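Local coordinates for uncharacterized protein (Pseudomonas aeruginosa UCBPP-PA14, PDB 3FD9) that probably keeps the type III secretion regulon off by disrupting self-association and DNA binding of the activator ExsA until ExsC interferes, at residues A[224-227]-A[231-234]; A[217-222]-A[237-242]; A[89-94]-A[100-105]. All coordinates share one frame; numbering follows the deposited sequence.

In the fold
The three contacts lie on the same side of the chain's centre and grow more buried toward it. Contact 3, about 13 Å from that centre, is core: strand 90-92 against helix 96-115, with an aromatic face and a polar rim. Contact 2, about 20 Å out, is also buried and joins helices 217-223 and 232-241 through a tryptophan. Contact 1, about 25 Å out and partly buried, shares helix 232-241 and relies on a leucine branch and alanine methyls against backbone at the turn joining these helices. Leucines link the outermost to the innermost, Leu226 CD1 lying 3.6 Å from Leu93 CD1, while Ala232 O touches Pro222 CB between contacts 1 and 2.

Contact 1: A[224-227]-A[231-234]; sequences CRLD and GAAD
Leu226 and Arg225 meet the first turn of helix 232-241 through two small van der Waals touches. One branch of Leu226 does the leucine's share: CD2 comes to 3.7 Å from Ala233 CA and 3.9 Å from Ala233 N, so the methyl rests on the backbone of the helix start. The methyls at the border are looser, Leu226 CD2 standing 4.3 Å from Ala233 CB. The second touch runs the other way. Ala232 points its CB at the loop and sets it 3.4 Å from Arg225 O, a van der Waals contact with the peptide group, while the Arg225 CB lies alongside at 4.3 Å from Ala232 CB.

The torsions of Leu226 explain its reach: CG stands opposite the carbonyl carbon (chi1 -71°), and the second torsion (175°) extends CD1, the branch that meets Leu93, and leaves CD2 turned aside onto Ala233, although the first bond of the side chain does not aim at the helix. The backbones are close, with Leu226 CA 5.2 Å from Ala232 CA.

Farther out, the polar end of Arg225 turns away from Ala232 and makes a salt bridge with Asp229, with a weak, long pairing to Asp228; both partners lie in the same loop. Leu226 also packs on Trp254, near the end of the chain. Cys224 is where the chain leaves the conformation of helix 217-223, and helix 232-241 starts a few residues later: the arrangement is that of a short helix-loop-helix connection, with Leu226 resting on the backbone of Ala233 and Ala232 on the carbonyl of Arg225.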
ATOM      1  N   CYS A 224     -13.163 -31.639   9.046  1.00 40.23           N
ATOM      2  CA  CYS A 224     -14.008 -31.493  10.227  1.00 40.86           C
ATOM      3  C   CYS A 224     -13.494 -32.305  11.394  1.00 40.99           C
ATOM      4  O   CYS A 224     -14.167 -32.403  12.424  1.00 42.66           O
ATOM      5  CB  CYS A 224     -15.437 -31.915   9.915  1.00 40.55           C
ATOM      6  SG  CYS A 224     -16.221 -30.879   8.699  1.00 45.86           S
ATOM      7  N   ARG A 225     -12.308 -32.885  11.240  1.00 40.49           N
ATOM      8  CA  ARG A 225     -11.747 -33.720  12.290  1.00 41.04           C
ATOM      9  C   ARG A 225     -10.329 -33.312  12.592  1.00 41.42           C
ATOM     10  O   ARG A 225      -9.560 -34.079  13.156  1.00 42.78           O
ATOM     11  CB  ARG A 225     -11.783 -35.192  11.890  1.00 41.03           C
ATOM     12  CG  ARG A 225     -13.125 -35.641  11.356  1.00 46.11           C
ATOM     13  CD  ARG A 225     -13.468 -37.033  11.839  1.00 55.24           C
ATOM     14  NE  ARG A 225     -14.028 -37.001  13.189  1.00 63.30           N
ATOM     15  CZ  ARG A 225     -13.376 -37.378  14.286  1.00 66.38           C
ATOM     16  NH1 ARG A 225     -12.130 -37.826  14.196  1.00 64.56           N
ATOM     17  NH2 ARG A 225     -13.976 -37.310  15.471  1.00 66.50           N
ATOM     18  N   LEU A 226      -9.973 -32.100  12.208  1.00 36.53           N
ATOM     19  CA  LEU A 226      -8.604 -31.668  12.388  1.00 37.08           C
ATOM     20  C   LEU A 226      -8.142 -31.900  13.821  1.00 38.22           C
ATOM     21  O   LEU A 226      -7.023 -32.374  14.053  1.00 38.29           O
ATOM     22  CB  LEU A 226      -8.456 -30.193  11.992  1.00 35.81           C
ATOM     23  CG  LEU A 226      -8.555 -29.963  10.486  1.00 33.82           C
ATOM     24  CD1 LEU A 226      -8.519 -28.493  10.153  1.00 35.63           C
ATOM     25  CD2 LEU A 226      -7.433 -30.708   9.790  1.00 34.63           C
ATOM     26  N   ASP A 227      -9.015 -31.571  14.769  1.00 50.22           N
ATOM     27  CA  ASP A 227      -8.669 -31.588  16.183  1.00 53.49           C
ATOM     28  C   ASP A 227      -8.654 -32.999  16.762  1.00 56.43           C
ATOM     29  O   ASP A 227      -7.899 -33.304  17.685  1.00 57.81           O
ATOM     30  CB  ASP A 227      -9.658 -30.732  16.964  1.00 53.72           C
ATOM     31  CG  ASP A 227      -9.190 -30.447  18.371  1.00 57.42           C
ATOM     32  OD1 ASP A 227      -8.011 -30.062  18.536  1.00 57.38           O
ATOM     33  OD2 ASP A 227     -10.004 -30.604  19.310  1.00 61.53           O
ATOM     34  N   GLY A 231      -4.094 -37.909  11.830  1.00 63.80           N
ATOM     35  CA  GLY A 231      -3.741 -37.897  10.425  1.00 62.30           C
ATOM     36  C   GLY A 231      -4.745 -37.133   9.584  1.00 59.62           C
ATOM     37  O   GLY A 231      -4.786 -37.286   8.368  1.00 59.39           O
ATOM     38  N   ALA A 232      -5.556 -36.308  10.235  1.00 47.62           N
ATOM     39  CA  ALA A 232      -6.596 -35.561   9.538  1.00 44.54           C
ATOM     40  C   ALA A 232      -6.011 -34.362   8.803  1.00 42.25           C
ATOM     41  O   ALA A 232      -6.471 -34.011   7.721  1.00 39.97           O
ATOM     42  CB  ALA A 232      -7.677 -35.119  10.512  1.00 43.88           C
ATOM     43  N   ALA A 233      -4.994 -33.744   9.397  1.00 36.79           N
ATOM     44  CA  ALA A 233      -4.361 -32.568   8.809  1.00 37.19           C
ATOM     45  C   ALA A 233      -3.696 -32.873   7.473  1.00 38.58           C
ATOM     46  O   ALA A 233      -4.028 -32.266   6.449  1.00 38.35           O
ATOM     47  CB  ALA A 233      -3.342 -31.970   9.773  1.00 37.90           C
ATOM     48  N   ASP A 234      -2.752 -33.812   7.489  1.00 56.72           N
ATOM     49  CA  ASP A 234      -2.011 -34.149   6.281  1.00 58.08           C
ATOM     50  C   ASP A 234      -2.927 -34.760   5.225  1.00 54.80           C
ATOM     51  O   ASP A 234      -2.602 -34.773   4.045  1.00 54.27           O
ATOM     52  CB  ASP A 234      -0.834 -35.076   6.591  1.00 62.36           C
ATOM     53  CG  ASP A 234      -1.272 -36.493   6.891  1.00 72.05           C
ATOM     54  OD1 ASP A 234      -2.395 -36.661   7.414  1.00 81.56           O
ATOM     55  OD2 ASP A 234      -0.495 -37.438   6.608  1.00 81.36           O
TER

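Contact 2: A[217-222]-A[237-242]; sequences ECLWQP and QAWLHE
Leu219 of helix 217-223 packs over one face of the indole of Trp239 on helix 232-241, and nearly all of its side chain takes part. CB comes first, sitting over the six-membered ring, 3.6 Å from its centroid and 14° off the normal, a CH-pi contact made square on the face. CG follows at 4.0 Å from Trp239 CE3, and the chain then forks: CD1 stays by the same atom, 3.9 Å from Trp239 CE3, while CD2 runs on to the outer rim, 3.6 Å from Trp239 CZ3. The two side chains cross at about a right angle. Trp239 is placed for this by an extended first torsion (chi1 -166°), which sends the indole straight from its helix toward the other one.

Cys218 approaches beside the pyrrole end, its SG 3.9 Å from Trp239 NE1 and oblique to the ring, a sulfur-aromatic contact. Leu240 CD2 meets the edge of the indole in its plane. Around the pair, Trp110 stands edge-to-face to Trp239, Arg243 adds a cation-pi contact, and Val107 of helix 96-115 touches both Leu219 and Trp239.

The join between the helices is therefore made by dispersion and weak CH-pi attraction. Such forces depend on close fit over a broad surface more than on direction, and the indole face, met by the CB, CG and both methyls of Leu219, supplies that surface.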
ATOM      1  N   GLU A 217     -16.301 -34.217  -0.584  1.00 46.45           N
ATOM      2  CA  GLU A 217     -16.416 -35.049   0.606  1.00 49.13           C
ATOM      3  C   GLU A 217     -15.080 -35.501   1.198  1.00 47.17           C
ATOM      4  O   GLU A 217     -14.868 -35.385   2.401  1.00 45.18           O
ATOM      5  CB  GLU A 217     -17.295 -36.268   0.321  1.00 53.52           C
ATOM      6  CG  GLU A 217     -18.781 -35.945   0.162  1.00 67.07           C
ATOM      7  CD  GLU A 217     -19.397 -35.344   1.421  1.00 78.99           C
ATOM      8  OE1 GLU A 217     -18.711 -35.312   2.469  1.00 80.98           O
ATOM      9  OE2 GLU A 217     -20.571 -34.905   1.362  1.00 83.33           O
ATOM     10  N   CYS A 218     -14.183 -36.021   0.369  1.00 58.65           N
ATOM     11  CA  CYS A 218     -12.922 -36.542   0.894  1.00 59.01           C
ATOM     12  C   CYS A 218     -12.006 -35.437   1.421  1.00 54.56           C
ATOM     13  O   CYS A 218     -11.078 -35.703   2.177  1.00 54.47           O
ATOM     14  CB  CYS A 218     -12.211 -37.458  -0.116  1.00 62.66           C
ATOM     15  SG  CYS A 218     -12.661 -37.184  -1.835  1.00 73.57           S
ATOM     16  N   LEU A 219     -12.273 -34.200   1.025  1.00 31.15           N
ATOM     17  CA  LEU A 219     -11.645 -33.055   1.677  1.00 28.62           C
ATOM     18  C   LEU A 219     -12.351 -32.712   2.989  1.00 28.11           C
ATOM     19  O   LEU A 219     -11.703 -32.445   4.002  1.00 27.24           O
ATOM     20  CB  LEU A 219     -11.674 -31.823   0.783  1.00 28.76           C
ATOM     21  CG  LEU A 219     -11.328 -30.550   1.561  1.00 34.79           C
ATOM     22  CD1 LEU A 219      -9.889 -30.632   2.053  1.00 32.91           C
ATOM     23  CD2 LEU A 219     -11.560 -29.287   0.735  1.00 31.66           C
ATOM     24  N   TRP A 220     -13.681 -32.722   2.967  1.00 34.42           N
ATOM     25  CA  TRP A 220     -14.446 -32.301   4.127  1.00 33.93           C
ATOM     26  C   TRP A 220     -14.320 -33.239   5.316  1.00 33.52           C
ATOM     27  O   TRP A 220     -14.141 -32.787   6.443  1.00 30.22           O
ATOM     28  CB  TRP A 220     -15.918 -32.102   3.781  1.00 35.29           C
ATOM     29  CG  TRP A 220     -16.513 -30.928   4.505  1.00 38.01           C
ATOM     30  CD1 TRP A 220     -17.332 -30.962   5.594  1.00 41.29           C
ATOM     31  CD2 TRP A 220     -16.306 -29.537   4.204  1.00 40.55           C
ATOM     32  NE1 TRP A 220     -17.658 -29.683   5.981  1.00 40.51           N
ATOM     33  CE2 TRP A 220     -17.043 -28.793   5.142  1.00 41.14           C
ATOM     34  CE3 TRP A 220     -15.579 -28.854   3.226  1.00 41.75           C
ATOM     35  CZ2 TRP A 220     -17.072 -27.403   5.128  1.00 45.23           C
ATOM     36  CZ3 TRP A 220     -15.613 -27.470   3.218  1.00 38.96           C
ATOM     37  CH2 TRP A 220     -16.351 -26.764   4.158  1.00 39.16           C
ATOM     38  N   GLN A 221     -14.424 -34.538   5.069  1.00 47.11           N
ATOM     39  CA  GLN A 221     -14.283 -35.520   6.137  1.00 49.00           C
ATOM     40  C   GLN A 221     -13.095 -35.199   7.059  1.00 48.61           C
ATOM     41  O   GLN A 221     -13.285 -35.001   8.262  1.00 49.83           O
ATOM     42  CB  GLN A 221     -14.231 -36.946   5.573  1.00 49.32           C
ATOM     43  CG  GLN A 221     -13.307 -37.909   6.314  1.00 60.17           C
ATOM     44  CD  GLN A 221     -13.885 -38.409   7.627  1.00 72.60           C
ATOM     45  OE1 GLN A 221     -15.096 -38.349   7.856  1.00 76.59           O
ATOM     46  NE2 GLN A 221     -13.016 -38.916   8.497  1.00 77.26           N
ATOM     47  N   PRO A 222     -11.874 -35.110   6.502  1.00 38.71           N
ATOM     48  CA  PRO A 222     -10.708 -34.789   7.332  1.00 37.03           C
ATOM     49  C   PRO A 222     -10.763 -33.375   7.888  1.00 36.95           C
ATOM     50  O   PRO A 222     -10.259 -33.122   8.976  1.00 37.85           O
ATOM     51  CB  PRO A 222      -9.538 -34.882   6.353  1.00 37.66           C
ATOM     52  CG  PRO A 222     -10.062 -35.612   5.170  1.00 37.19           C
ATOM     53  CD  PRO A 222     -11.507 -35.294   5.090  1.00 38.93           C
ATOM     54  N   GLN A 237      -3.974 -31.765   3.586  1.00 32.81           N
ATOM     55  CA  GLN A 237      -2.782 -31.293   2.887  1.00 32.47           C
ATOM     56  C   GLN A 237      -2.662 -32.041   1.570  1.00 32.05           C
ATOM     57  O   GLN A 237      -2.552 -31.432   0.514  1.00 32.99           O
ATOM     58  CB  GLN A 237      -1.523 -31.483   3.740  1.00 33.74           C
ATOM     59  CG  GLN A 237      -0.324 -30.662   3.280  1.00 33.48           C
ATOM     60  CD  GLN A 237       0.513 -31.388   2.238  1.00 37.30           C
ATOM     61  OE1 GLN A 237       0.301 -32.575   1.969  1.00 42.08           O
ATOM     62  NE2 GLN A 237       1.476 -30.684   1.657  1.00 36.97           N
ATOM     63  N   ALA A 238      -2.721 -33.366   1.641  1.00 29.51           N
ATOM     64  CA  ALA A 238      -2.591 -34.222   0.465  1.00 30.78           C
ATOM     65  C   ALA A 238      -3.663 -33.926  -0.575  1.00 32.11           C
ATOM     66  O   ALA A 238      -3.391 -33.929  -1.771  1.00 33.68           O
ATOM     67  CB  ALA A 238      -2.653 -35.676   0.872  1.00 38.71           C
ATOM     68  N   TRP A 239      -4.886 -33.689  -0.114  1.00 29.93           N
ATOM     69  CA  TRP A 239      -5.997 -33.430  -1.019  1.00 28.90           C
ATOM     70  C   TRP A 239      -5.729 -32.169  -1.822  1.00 28.95           C
ATOM     71  O   TRP A 239      -5.880 -32.155  -3.040  1.00 29.46           O
ATOM     72  CB  TRP A 239      -7.297 -33.274  -0.238  1.00 27.53           C
ATOM     73  CG  TRP A 239      -8.514 -33.338  -1.090  1.00 32.65           C
ATOM     74  CD1 TRP A 239      -9.200 -34.457  -1.442  1.00 33.56           C
ATOM     75  CD2 TRP A 239      -9.210 -32.237  -1.687  1.00 32.20           C
ATOM     76  NE1 TRP A 239     -10.272 -34.128  -2.232  1.00 29.98           N
ATOM     77  CE2 TRP A 239     -10.304 -32.769  -2.394  1.00 32.77           C
ATOM     78  CE3 TRP A 239      -9.013 -30.853  -1.697  1.00 28.40           C
ATOM     79  CZ2 TRP A 239     -11.194 -31.975  -3.105  1.00 33.09           C
ATOM     80  CZ3 TRP A 239      -9.901 -30.062  -2.406  1.00 31.12           C
ATOM     81  CH2 TRP A 239     -10.977 -30.626  -3.098  1.00 30.28           C
ATOM     82  N   LEU A 240      -5.327 -31.109  -1.128  1.00 32.97           N
ATOM     83  CA  LEU A 240      -5.094 -29.820  -1.760  1.00 32.62           C
ATOM     84  C   LEU A 240      -3.934 -29.942  -2.715  1.00 32.88           C
ATOM     85  O   LEU A 240      -3.976 -29.445  -3.837  1.00 34.61           O
ATOM     86  CB  LEU A 240      -4.768 -28.761  -0.710  1.00 31.79           C
ATOM     87  CG  LEU A 240      -5.864 -28.422   0.297  1.00 33.05           C
ATOM     88  CD1 LEU A 240      -5.333 -27.455   1.352  1.00 35.69           C
ATOM     89  CD2 LEU A 240      -7.058 -27.839  -0.418  1.00 35.99           C
ATOM     90  N   HIS A 241      -2.888 -30.606  -2.247  1.00 31.86           N
ATOM     91  CA  HIS A 241      -1.673 -30.780  -3.027  1.00 32.03           C
ATOM     92  C   HIS A 241      -1.924 -31.477  -4.366  1.00 33.27           C
ATOM     93  O   HIS A 241      -1.503 -30.997  -5.408  1.00 34.82           O
ATOM     94  CB  HIS A 241      -0.642 -31.554  -2.211  1.00 33.19           C
ATOM     95  CG  HIS A 241       0.740 -31.479  -2.773  1.00 33.94           C
ATOM     96  ND1 HIS A 241       1.529 -32.592  -2.960  1.00 34.46           N
ATOM     97  CD2 HIS A 241       1.468 -30.422  -3.204  1.00 35.34           C
ATOM     98  CE1 HIS A 241       2.688 -32.223  -3.476  1.00 37.78           C
ATOM     99  NE2 HIS A 241       2.676 -30.912  -3.635  1.00 34.65           N
ATOM    100  N   GLU A 242      -2.620 -32.605  -4.339  1.00 41.88           N
ATOM    101  CA  GLU A 242      -2.894 -33.356  -5.557  1.00 44.27           C
ATOM    102  C   GLU A 242      -3.707 -32.563  -6.564  1.00 44.45           C
ATOM    103  O   GLU A 242      -3.967 -33.031  -7.673  1.00 46.57           O
ATOM    104  CB  GLU A 242      -3.613 -34.657  -5.223  1.00 44.47           C
ATOM    105  CG  GLU A 242      -2.666 -35.793  -4.855  1.00 49.60           C
ATOM    106  CD  GLU A 242      -3.305 -36.812  -3.941  1.00 56.53           C
ATOM    107  OE1 GLU A 242      -4.493 -37.152  -4.159  1.00 57.43           O
ATOM    108  OE2 GLU A 242      -2.615 -37.273  -3.005  1.00 56.21           O
TER

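Contact 3: A[89-94]-A[100-105]; sequences DRVNLA and IDWVLL
Strand 90-92, one of two strands in a small parallel sheet, lays Val91 on the indole of Trp102 from helix 96-115. Both methyls sit on the same face of the ring. CG2 stands over the five-membered ring, 3.8 Å from its centroid and 9° off the normal, in a CH-pi contact; CG1 lies toward the benzene half, 3.8 Å from Trp102 CD2. This spread follows from the first torsion, with CG1 opposite the backbone N (chi1 -175°) and CG2 opposite the carbonyl carbon.

Asp89 reaches the rim of the same indole: OD2 is near the ring plane, 4.0 Å from Trp102 CZ2. The buried carboxylate is held elsewhere, OD2 by a hydrogen bond from Trp53 and OD1 by a salt bridge to Arg57. Just past the strand Leu93 CD2 meets Val103 CG2 at 3.4 Å, methyl to methyl.

The strand ends in an Asx turn: Ala94 N bonds to Asn92 OD1 at 3.0 Å, from above the carbonyl plane. The helix has a wider pi-type turn here, with Leu105 N bonded to Ile100 O (3.0 Å). Trp102 also packs on Arg31 of the second subunit, which forms a salt bridge with Asp101. The arrangement is a strand-turn-helix unit, in which Asp89, Val91 and Leu93, on and flanking the strand, supply the side chains that meet the helix and backbone bonds tie the strand to strand 251-253.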
ATOM      1  N   ASP A  89       4.567 -22.811   3.998  1.00 34.52           N
ATOM      2  CA  ASP A  89       4.134 -22.199   5.238  1.00 34.15           C
ATOM      3  C   ASP A  89       3.673 -23.256   6.218  1.00 34.77           C
ATOM      4  O   ASP A  89       3.235 -24.326   5.815  1.00 34.09           O
ATOM      5  CB  ASP A  89       2.993 -21.229   4.969  1.00 34.98           C
ATOM      6  CG  ASP A  89       3.404 -20.090   4.070  1.00 39.06           C
ATOM      7  OD1 ASP A  89       4.188 -19.225   4.527  1.00 47.73           O
ATOM      8  OD2 ASP A  89       2.933 -20.055   2.912  1.00 41.74           O
ATOM      9  N   ARG A  90       3.788 -22.951   7.505  1.00 56.79           N
ATOM     10  CA  ARG A  90       3.181 -23.763   8.541  1.00 59.93           C
ATOM     11  C   ARG A  90       1.888 -23.048   8.882  1.00 58.56           C
ATOM     12  O   ARG A  90       1.912 -21.905   9.335  1.00 61.46           O
ATOM     13  CB  ARG A  90       4.082 -23.840   9.772  1.00 62.32           C
ATOM     14  CG  ARG A  90       5.569 -23.983   9.469  1.00 72.11           C
ATOM     15  CD  ARG A  90       5.999 -25.435   9.374  1.00 84.14           C
ATOM     16  NE  ARG A  90       5.788 -26.159  10.629  1.00 94.16           N
ATOM     17  CZ  ARG A  90       6.196 -27.406  10.854  1.00 98.69           C
ATOM     18  NH1 ARG A  90       6.845 -28.076   9.909  1.00 98.23           N
ATOM     19  NH2 ARG A  90       5.957 -27.983  12.027  1.00102.69           N
ATOM     20  N   VAL A  91       0.760 -23.710   8.656  1.00 29.52           N
ATOM     21  CA  VAL A  91      -0.524 -23.036   8.702  1.00 27.60           C
ATOM     22  C   VAL A  91      -1.450 -23.637   9.745  1.00 28.88           C
ATOM     23  O   VAL A  91      -1.748 -24.828   9.716  1.00 29.55           O
ATOM     24  CB  VAL A  91      -1.232 -23.093   7.341  1.00 27.22           C
ATOM     25  CG1 VAL A  91      -2.510 -22.278   7.402  1.00 28.59           C
ATOM     26  CG2 VAL A  91      -0.320 -22.581   6.241  1.00 37.61           C
ATOM     27  N   ASN A  92      -1.923 -22.802  10.664  1.00 44.08           N
ATOM     28  CA  ASN A  92      -2.819 -23.269  11.706  1.00 43.34           C
ATOM     29  C   ASN A  92      -4.264 -23.086  11.302  1.00 43.39           C
ATOM     30  O   ASN A  92      -4.800 -21.983  11.373  1.00 43.97           O
ATOM     31  CB  ASN A  92      -2.553 -22.539  13.016  1.00 43.18           C
ATOM     32  CG  ASN A  92      -3.352 -23.106  14.160  1.00 41.90           C
ATOM     33  OD1 ASN A  92      -4.031 -24.122  14.012  1.00 48.36           O
ATOM     34  ND2 ASN A  92      -3.280 -22.456  15.312  1.00 38.79           N
ATOM     35  N   LEU A  93      -4.898 -24.178  10.889  1.00 34.35           N
ATOM     36  CA  LEU A  93      -6.278 -24.128  10.425  1.00 34.63           C
ATOM     37  C   LEU A  93      -7.257 -23.845  11.555  1.00 36.05           C
ATOM     38  O   LEU A  93      -8.458 -23.740  11.326  1.00 37.84           O
ATOM     39  CB  LEU A  93      -6.655 -25.414   9.695  1.00 33.88           C
ATOM     40  CG  LEU A  93      -5.907 -25.636   8.387  1.00 32.68           C
ATOM     41  CD1 LEU A  93      -6.032 -27.070   7.949  1.00 32.50           C
ATOM     42  CD2 LEU A  93      -6.433 -24.704   7.321  1.00 32.71           C
ATOM     43  N   ALA A  94      -6.748 -23.713  12.771  1.00 52.07           N
ATOM     44  CA  ALA A  94      -7.577 -23.203  13.849  1.00 53.63           C
ATOM     45  C   ALA A  94      -8.094 -21.844  13.411  1.00 52.66           C
ATOM     46  O   ALA A  94      -9.270 -21.695  13.080  1.00 56.14           O
ATOM     47  CB  ALA A  94      -6.777 -23.083  15.131  1.00 55.15           C
ATOM     48  N   ILE A 100      -9.692 -19.855   5.889  1.00 27.10           N
ATOM     49  CA  ILE A 100     -10.340 -19.245   4.739  1.00 26.00           C
ATOM     50  C   ILE A 100      -9.377 -19.020   3.590  1.00 26.73           C
ATOM     51  O   ILE A 100      -9.700 -19.280   2.438  1.00 29.04           O
ATOM     52  CB  ILE A 100     -10.957 -17.884   5.106  1.00 25.52           C
ATOM     53  CG1 ILE A 100     -12.157 -18.066   6.039  1.00 24.87           C
ATOM     54  CG2 ILE A 100     -11.373 -17.141   3.859  1.00 22.62           C
ATOM     55  CD1 ILE A 100     -12.595 -16.774   6.716  1.00 17.40           C
ATOM     56  N   ASP A 101      -8.193 -18.514   3.903  1.00 27.31           N
ATOM     57  CA  ASP A 101      -7.280 -18.070   2.867  1.00 27.70           C
ATOM     58  C   ASP A 101      -6.493 -19.216   2.277  1.00 28.89           C
ATOM     59  O   ASP A 101      -6.011 -19.127   1.149  1.00 30.68           O
ATOM     60  CB  ASP A 101      -6.314 -17.040   3.430  1.00 28.31           C
ATOM     61  CG  ASP A 101      -6.977 -15.719   3.702  1.00 32.56           C
ATOM     62  OD1 ASP A 101      -7.810 -15.289   2.868  1.00 36.54           O
ATOM     63  OD2 ASP A 101      -6.664 -15.109   4.749  1.00 33.00           O
ATOM     64  N   TRP A 102      -6.354 -20.284   3.054  1.00 35.75           N
ATOM     65  CA  TRP A 102      -5.539 -21.411   2.650  1.00 34.55           C
ATOM     66  C   TRP A 102      -6.370 -22.592   2.178  1.00 35.83           C
ATOM     67  O   TRP A 102      -5.875 -23.457   1.473  1.00 38.61           O
ATOM     68  CB  TRP A 102      -4.586 -21.824   3.776  1.00 34.50           C
ATOM     69  CG  TRP A 102      -3.217 -21.203   3.632  1.00 35.77           C
ATOM     70  CD1 TRP A 102      -2.202 -21.629   2.816  1.00 37.56           C
ATOM     71  CD2 TRP A 102      -2.721 -20.042   4.309  1.00 27.86           C
ATOM     72  NE1 TRP A 102      -1.111 -20.802   2.945  1.00 33.67           N
ATOM     73  CE2 TRP A 102      -1.403 -19.822   3.853  1.00 28.53           C
ATOM     74  CE3 TRP A 102      -3.260 -19.168   5.255  1.00 34.78           C
ATOM     75  CZ2 TRP A 102      -0.622 -18.770   4.312  1.00 34.04           C
ATOM     76  CZ3 TRP A 102      -2.480 -18.120   5.707  1.00 37.50           C
ATOM     77  CH2 TRP A 102      -1.175 -17.931   5.237  1.00 39.52           C
ATOM     78  N   VAL A 103      -7.637 -22.631   2.553  1.00 32.61           N
ATOM     79  CA  VAL A 103      -8.472 -23.754   2.172  1.00 31.72           C
ATOM     80  C   VAL A 103      -9.732 -23.292   1.450  1.00 33.51           C
ATOM     81  O   VAL A 103      -9.841 -23.427   0.238  1.00 36.56           O
ATOM     82  CB  VAL A 103      -8.862 -24.613   3.392  1.00 32.25           C
ATOM     83  CG1 VAL A 103      -9.671 -25.816   2.957  1.00 30.59           C
ATOM     84  CG2 VAL A 103      -7.631 -25.066   4.127  1.00 29.96           C
ATOM     85  N   LEU A 104     -10.679 -22.736   2.194  1.00 26.58           N
ATOM     86  CA  LEU A 104     -12.003 -22.474   1.652  1.00 25.02           C
ATOM     87  C   LEU A 104     -11.995 -21.710   0.334  1.00 25.64           C
ATOM     88  O   LEU A 104     -12.656 -22.116  -0.622  1.00 27.39           O
ATOM     89  CB  LEU A 104     -12.875 -21.764   2.678  1.00 24.12           C
ATOM     90  CG  LEU A 104     -13.044 -22.476   4.025  1.00 23.94           C
ATOM     91  CD1 LEU A 104     -14.053 -21.712   4.879  1.00 26.42           C
ATOM     92  CD2 LEU A 104     -13.472 -23.915   3.841  1.00 25.15           C
ATOM     93  N   LEU A 105     -11.253 -20.612   0.272  1.00 21.42           N
ATOM     94  CA  LEU A 105     -11.217 -19.804  -0.944  1.00 20.55           C
ATOM     95  C   LEU A 105     -10.529 -20.493  -2.133  1.00 21.82           C
ATOM     96  O   LEU A 105     -11.068 -20.509  -3.241  1.00 23.06           O
ATOM     97  CB  LEU A 105     -10.583 -18.439  -0.668  1.00 18.74           C
ATOM     98  CG  LEU A 105     -11.426 -17.471   0.149  1.00 17.66           C
ATOM     99  CD1 LEU A 105     -10.807 -16.099   0.095  1.00 19.05           C
ATOM    100  CD2 LEU A 105     -12.864 -17.417  -0.357  1.00 24.26           C
TER